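Local coordinates for protein tyrosine phosphatase PRL-1 (Leishmania major, PDB 3S4O) that removes phosphate from phosphotyrosine residues of proteins by hydrolysis and may act as a virulence factor that supports survival of the parasite inside host macrophages, at residues 50-55 with 70-75; 25-30 with 122-127. All blocks are in the same frame, centred on the assembly; numbering follows the deposited sequence. Where two conformers were deposited one is given.

Contact 1: 50-55 with 70-75; sequences HLVRVC and DVHSWP
Leu51 and His72 exchange backbone hydrogen bonds with their partners in a parallel ladder: Leu51 N binds Asp70 O, His72 N binds Leu51 O at 2.8 Å, and Arg53 N binds His72 O. A fourth rung, Trp74 N to Arg53 O, carries the pairing one step past the strand ends. The face bearing His50, Val52 and His72 is the tightly packed one. There the two imidazoles meet rim to rim with planes 45° apart, His50 ND1 lying 3.0 Å from His72 NE2 in the plane of the His72 ring; either nitrogen could be the donor, a pairing well suited to histidine. The Trp74 indole lays one face on CB of His72 and sets CE3 3.6 Å from CG1 of Val52, whose beta-branched side chain suits an extended strand. The solvent side is the outer edge, where Ser73 and Pro75 are exposed; Ser73 OG is nevertheless held by buried Arg53. With CG between the backbone N and the carbonyl carbon (chi1 56°), the extended chain carries Arg53 NE to Ser73 OG, 2.8 Å away and almost in the guanidinium plane, while NH1 goes to Tyr59 O. Asp70 pairs with Arg49. Strands 48-53 and 70-73 form a beta-alpha-beta unit with helix 62-65, which touches Val71; strand 111-115 flanks 48-53 on its other side, and helix 84-103 covers the histidine face, with Glu97 taking His50 NE2.

Contact 2: 25-30 with 122-127; sequences FLILDA and RAPILV. With THJ (thiosulfate), chain C.
Strand 25-28 and the first turns of helix 122-127 run nearly antiparallel, their axes 169° apart in direction and 8.8 Å at closest approach, a separation bridged entirely by apolar side chains. Phe25 and Ile27, alternate residues of the strand, point toward the helix, and Ala123 and Val127, one helical turn apart, point back. Ile27 is at the centre and uses both its branches, CG2 on Ala123 and the CG1-CD1 arm on Val127 and Pro124. Its CG2 meets Ala123 CB at 4.0 Å, where the small methyl lets the helix start lie near the sheet; CD1, carried outward by an extended chi2 of 167°, rests 4.1 Å from Pro124 CA; CG1 touches Val127 CG2. Val127 uses both methyls, since CG2 also lies 4.0 Å from Phe25 CB while CG1 sits obliquely by the ring, 4.1 Å from CD2. Phe25 and Val127 run alongside one another, pointing opposite ways, and a branched valine is broad enough to serve both strand residues.

This is the helix that follows the phosphate-binding loop of protein tyrosine phosphatases, the loop that starts at Cys116, the predicted phosphocysteine nucleophile. Pro124 suits the first turn, where its missing N-H costs no helical bond. Arg122 turns from the strand toward thiosulfate, its chain bent at chi3 (-89°). NE approaches O1 at 2.7 Å with the oxygen at the guanidinium edge, although the placing of NE is somewhat uncertain, and the backbone N adds a weak bond of 3.3 Å to that same oxygen. Arg122 NH1 binds Phe76 O, which helps to fix the guanidinium, and Ala118 N also binds the anion. Ala123 N comes within 3.3 Å of S2. The N-terminal end of the helix probably adds favourable electrostatics for the bound anion.

Both contacts include strands of one sheet, and their centres are about 10 Å apart, with strand 111-115 running between strands 21-28 and 48-53. In sequence, both segments of contact 1 fall between those of contact 2. They touch directly: Val54 CG2 packs 3.7 Å from Arg122 CB, Val54 CG1 lies 3.9 Å from Leu126 CD1, and, on the opposite face of the sheet, Leu51 CD1 meets Leu28 CD1 at 3.8 Å. Both lead to the active site. The side chain of Val54 is about 5 Å from the thiosulfate that Arg122 holds. Cys55, which can form a disulfide with Cys116, the predicted nucleophile, has its side chain about 3 Å from it here; that of Ala123 is about 5 Å from Cys116.

Contact 1: 50-55 with 70-75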
loop_
_atom_site.group_PDB
_atom_site.type_symbol
_atom_site.label_atom_id
_atom_site.label_comp_id
_atom_site.label_asym_id
_atom_site.label_seq_id
_atom_site.Cartn_x
_atom_site.Cartn_y
_atom_site.Cartn_z
ATOM N N HIS A 50 8.738 0.174 -3.349
ATOM C CA HIS A 50 7.935 -1.007 -3.671
ATOM C C HIS A 50 6.625 -0.578 -4.335
ATOM O O HIS A 50 5.981 0.360 -3.888
ATOM C CB HIS A 50 7.603 -1.788 -2.395
ATOM C CG HIS A 50 8.788 -2.441 -1.757
ATOM N ND1 HIS A 50 9.404 -3.552 -2.297
ATOM C CD2 HIS A 50 9.473 -2.140 -0.627
ATOM C CE1 HIS A 50 10.430 -3.898 -1.537
ATOM N NE2 HIS A 50 10.493 -3.058 -0.515
ATOM N N LEU A 51 6.263 -1.263 -5.405
ATOM C CA LEU A 51 4.982 -1.055 -6.069
ATOM C C LEU A 51 4.209 -2.353 -6.050
ATOM O O LEU A 51 4.686 -3.371 -6.551
ATOM C CB LEU A 51 5.152 -0.571 -7.505
ATOM C CG LEU A 51 3.866 -0.148 -8.245
ATOM C CD1 LEU A 51 3.115 0.977 -7.566
ATOM C CD2 LEU A 51 4.194 0.237 -9.686
ATOM N N VAL A 52 3.028 -2.306 -5.443
ATOM C CA VAL A 52 2.163 -3.477 -5.308
ATOM C C VAL A 52 0.943 -3.295 -6.194
ATOM O O VAL A 52 0.184 -2.325 -6.054
ATOM C CB VAL A 52 1.724 -3.695 -3.840
ATOM C CG1 VAL A 52 0.828 -4.939 -3.698
ATOM C CG2 VAL A 52 2.941 -3.823 -2.942
ATOM N N ARG A 53 0.766 -4.200 -7.140
ATOM C CA ARG A 53 -0.462 -4.174 -7.923
ATOM C C ARG A 53 -1.355 -5.323 -7.516
ATOM O O ARG A 53 -0.946 -6.484 -7.530
ATOM C CB ARG A 53 -0.220 -4.142 -9.431
ATOM C CG ARG A 53 0.605 -5.241 -9.989
ATOM C CD ARG A 53 1.080 -4.863 -11.391
ATOM N NE ARG A 53 1.634 -6.014 -12.089
ATOM C CZ ARG A 53 1.804 -6.100 -13.405
ATOM N NH1 ARG A 53 1.464 -5.097 -14.205
ATOM N NH2 ARG A 53 2.317 -7.209 -13.916
ATOM N N VAL A 54 -2.578 -4.973 -7.137
ATOM C CA VAL A 54 -3.532 -5.943 -6.631
ATOM C C VAL A 54 -4.639 -6.241 -7.654
ATOM O O VAL A 54 -5.602 -6.918 -7.320
ATOM C CB VAL A 54 -4.120 -5.500 -5.265
ATOM C CG1 VAL A 54 -3.035 -5.515 -4.189
ATOM C CG2 VAL A 54 -4.735 -4.119 -5.342
ATOM N N CYS A 55 -4.448 -5.779 -8.898
ATOM C CA CYS A 55 -5.417 -5.957 -9.994
ATOM C C CYS A 55 -4.800 -6.873 -11.026
ATOM O O CYS A 55 -3.629 -7.231 -10.914
ATOM C CB CYS A 55 -5.727 -4.621 -10.691
ATOM S SG CYS A 55 -4.246 -3.790 -11.396
ATOM N N ASP A 70 10.894 -2.204 -6.937
ATOM C CA ASP A 70 10.470 -3.593 -6.803
ATOM C C ASP A 70 8.966 -3.637 -7.070
ATOM O O ASP A 70 8.203 -2.886 -6.455
ATOM C CB ASP A 70 10.777 -4.127 -5.400
ATOM C CG ASP A 70 12.294 -4.217 -5.104
ATOM O OD1 ASP A 70 12.685 -4.743 -4.029
ATOM O OD2 ASP A 70 13.113 -3.753 -5.940
ATOM N N VAL A 71 8.549 -4.484 -8.010
ATOM C CA VAL A 71 7.132 -4.640 -8.329
ATOM C C VAL A 71 6.605 -5.992 -7.857
ATOM O O VAL A 71 7.242 -7.025 -8.036
ATOM C CB VAL A 71 6.820 -4.457 -9.829
ATOM C CG1 VAL A 71 5.318 -4.517 -10.055
ATOM C CG2 VAL A 71 7.346 -3.135 -10.320
ATOM N N HIS A 72 5.428 -5.952 -7.248
ATOM C CA HIS A 72 4.813 -7.119 -6.644
ATOM C C HIS A 72 3.406 -7.275 -7.228
ATOM O O HIS A 72 2.573 -6.392 -7.084
ATOM C CB HIS A 72 4.733 -6.953 -5.120
ATOM C CG HIS A 72 6.040 -6.625 -4.458
ATOM N ND1 HIS A 72 6.869 -7.586 -3.921
ATOM C CD2 HIS A 72 6.646 -5.436 -4.214
ATOM C CE1 HIS A 72 7.942 -7.006 -3.405
ATOM N NE2 HIS A 72 7.831 -5.700 -3.570
ATOM N N SER A 73 3.155 -8.399 -7.884
ATOM C CA SER A 73 1.875 -8.638 -8.570
ATOM C C SER A 73 1.058 -9.649 -7.788
ATOM O O SER A 73 1.213 -10.853 -7.968
ATOM C CB SER A 73 2.105 -9.133 -10.009
ATOM O OG SER A 73 2.876 -8.203 -10.763
ATOM N N TRP A 74 0.201 -9.144 -6.906
ATOM C CA TRP A 74 -0.609 -9.978 -6.016
ATOM C C TRP A 74 -2.105 -9.756 -6.235
ATOM O O TRP A 74 -2.759 -9.140 -5.417
ATOM C CB TRP A 74 -0.283 -9.667 -4.552
ATOM C CG TRP A 74 1.160 -9.776 -4.194
ATOM C CD1 TRP A 74 2.097 -10.546 -4.792
ATOM C CD2 TRP A 74 1.817 -9.086 -3.137
ATOM N NE1 TRP A 74 3.306 -10.369 -4.182
ATOM C CE2 TRP A 74 3.159 -9.481 -3.156
ATOM C CE3 TRP A 74 1.395 -8.163 -2.177
ATOM C CZ2 TRP A 74 4.093 -9.001 -2.245
ATOM C CZ3 TRP A 74 2.316 -7.675 -1.287
ATOM C CH2 TRP A 74 3.659 -8.089 -1.328
ATOM N N PRO A 75 -2.652 -10.239 -7.335
ATOM C CA PRO A 75 -4.069 -9.987 -7.607
ATOM C C PRO A 75 -5.018 -10.660 -6.621
ATOM O O PRO A 75 -4.792 -11.801 -6.215
ATOM C CB PRO A 75 -4.270 -10.585 -9.003
ATOM C CG PRO A 75 -3.296 -11.701 -9.071
ATOM C CD PRO A 75 -2.092 -11.235 -8.266
#

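Contact 2: 25-30 with 122-127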
loop_
_atom_site.group_PDB
_atom_site.type_symbol
_atom_site.label_atom_id
_atom_site.label_comp_id
_atom_site.label_asym_id
_atom_site.label_seq_id
_atom_site.Cartn_x
_atom_site.Cartn_y
_atom_site.Cartn_z
ATOM N N PHE A 25 2.570 5.266 2.762
ATOM C CA PHE A 25 1.776 4.576 1.741
ATOM C C PHE A 25 1.174 5.529 0.725
ATOM O O PHE A 25 0.596 6.561 1.080
ATOM C CB PHE A 25 0.676 3.727 2.367
ATOM C CG PHE A 25 1.206 2.605 3.201
ATOM C CD1 PHE A 25 1.887 1.556 2.606
ATOM C CD2 PHE A 25 1.055 2.616 4.581
ATOM C CE1 PHE A 25 2.402 0.526 3.360
ATOM C CE2 PHE A 25 1.563 1.583 5.349
ATOM C CZ PHE A 25 2.245 0.538 4.741
ATOM N N LEU A 26 1.340 5.169 -0.543
ATOM C CA LEU A 26 0.737 5.884 -1.646
ATOM C C LEU A 26 -0.320 5.013 -2.283
ATOM O O LEU A 26 0.006 3.965 -2.835
ATOM C CB LEU A 26 1.776 6.213 -2.709
ATOM C CG LEU A 26 2.515 7.533 -2.650
ATOM C CD1 LEU A 26 3.521 7.547 -3.808
ATOM C CD2 LEU A 26 1.544 8.726 -2.760
ATOM N N ILE A 27 -1.578 5.429 -2.191
ATOM C CA ILE A 27 -2.648 4.821 -2.958
ATOM C C ILE A 27 -2.701 5.519 -4.322
ATOM O O ILE A 27 -2.923 6.719 -4.413
ATOM C CB ILE A 27 -4.029 4.933 -2.283
ATOM C CG1 ILE A 27 -4.024 4.292 -0.885
ATOM C CG2 ILE A 27 -5.085 4.206 -3.155
ATOM C CD1 ILE A 27 -5.233 4.633 -0.050
ATOM N N LEU A 28 -2.482 4.746 -5.377
ATOM C CA LEU A 28 -2.306 5.287 -6.724
ATOM C C LEU A 28 -3.312 4.726 -7.696
ATOM O O LEU A 28 -3.849 3.647 -7.487
ATOM C CB LEU A 28 -0.909 4.955 -7.277
ATOM C CG LEU A 28 0.341 5.376 -6.496
ATOM C CD1 LEU A 28 1.486 4.344 -6.704
ATOM C CD2 LEU A 28 0.800 6.766 -6.929
ATOM N N ASP A 29 -3.524 5.457 -8.784
ATOM C CA ASP A 29 -4.163 4.903 -9.970
ATOM C C ASP A 29 -3.182 4.015 -10.735
ATOM O O ASP A 29 -1.965 4.178 -10.642
ATOM C CB ASP A 29 -4.663 6.010 -10.902
ATOM C CG ASP A 29 -5.989 6.596 -10.451
ATOM O OD1 ASP A 29 -6.610 6.024 -9.521
ATOM O OD2 ASP A 29 -6.420 7.618 -11.035
ATOM N N ALA A 30 -3.737 3.073 -11.477
ATOM C CA ALA A 30 -2.962 2.251 -12.385
ATOM C C ALA A 30 -2.461 3.124 -13.531
ATOM O O ALA A 30 -3.142 4.066 -13.941
ATOM C CB ALA A 30 -3.815 1.112 -12.935
ATOM N N ARG A 122 -9.594 -2.449 -3.147
ATOM C CA ARG A 122 -8.541 -3.420 -2.898
ATOM C C ARG A 122 -7.250 -2.758 -2.411
ATOM O O ARG A 122 -6.632 -3.210 -1.443
ATOM C CB ARG A 122 -8.286 -4.208 -4.176
ATOM C CG ARG A 122 -9.379 -5.149 -4.518
ATOM C CD ARG A 122 -9.077 -5.840 -5.839
ATOM N NE ARG A 122 -9.623 -5.052 -6.932
ATOM C CZ ARG A 122 -9.753 -5.469 -8.184
ATOM N NH1 ARG A 122 -9.354 -6.679 -8.550
ATOM N NH2 ARG A 122 -10.278 -4.650 -9.082
ATOM N N ALA A 123 -6.858 -1.691 -3.092
ATOM C CA ALA A 123 -5.684 -0.919 -2.692
ATOM C C ALA A 123 -5.798 -0.373 -1.266
ATOM O O ALA A 123 -4.926 -0.649 -0.451
ATOM C CB ALA A 123 -5.378 0.206 -3.689
ATOM N N PRO A 124 -6.868 0.362 -0.950
ATOM C CA PRO A 124 -7.025 0.925 0.387
ATOM C C PRO A 124 -7.106 -0.091 1.507
ATOM O O PRO A 124 -6.699 0.215 2.632
ATOM C CB PRO A 124 -8.365 1.669 0.315
ATOM C CG PRO A 124 -8.564 1.971 -1.069
ATOM C CD PRO A 124 -7.889 0.892 -1.870
ATOM N N ILE A 125 -7.654 -1.276 1.250
ATOM C CA ILE A 125 -7.811 -2.203 2.355
ATOM C C ILE A 125 -6.478 -2.782 2.798
ATOM O O ILE A 125 -6.320 -3.075 3.966
ATOM C CB ILE A 125 -8.889 -3.280 2.145
ATOM C CG1 ILE A 125 -9.503 -3.583 3.527
ATOM C CG2 ILE A 125 -8.326 -4.517 1.454
ATOM C CD1 ILE A 125 -10.467 -4.687 3.558
ATOM N N LEU A 126 -5.507 -2.892 1.893
ATOM C CA LEU A 126 -4.140 -3.296 2.271
ATOM C C LEU A 126 -3.501 -2.247 3.154
ATOM O O LEU A 126 -2.792 -2.560 4.116
ATOM C CB LEU A 126 -3.251 -3.496 1.040
ATOM C CG LEU A 126 -3.297 -4.881 0.376
ATOM C CD1 LEU A 126 -2.016 -5.072 -0.421
ATOM C CD2 LEU A 126 -3.482 -6.041 1.368
ATOM N N VAL A 127 -3.731 -0.989 2.808
ATOM C CA VAL A 127 -3.178 0.119 3.582
ATOM C C VAL A 127 -3.826 0.152 4.955
ATOM O O VAL A 127 -3.140 0.277 5.968
ATOM C CB VAL A 127 -3.350 1.451 2.853
ATOM C CG1 VAL A 127 -2.999 2.612 3.758
ATOM C CG2 VAL A 127 -2.487 1.452 1.607
HETATM S S1 THJ C . -10.102 -0.994 -6.463
HETATM O O1 THJ C . -10.203 -2.466 -6.345
HETATM O O2 THJ C . -11.227 -0.371 -5.726
HETATM O O3 THJ C . -10.212 -0.598 -7.887
HETATM S S2 THJ C . -8.409 -0.389 -5.722
#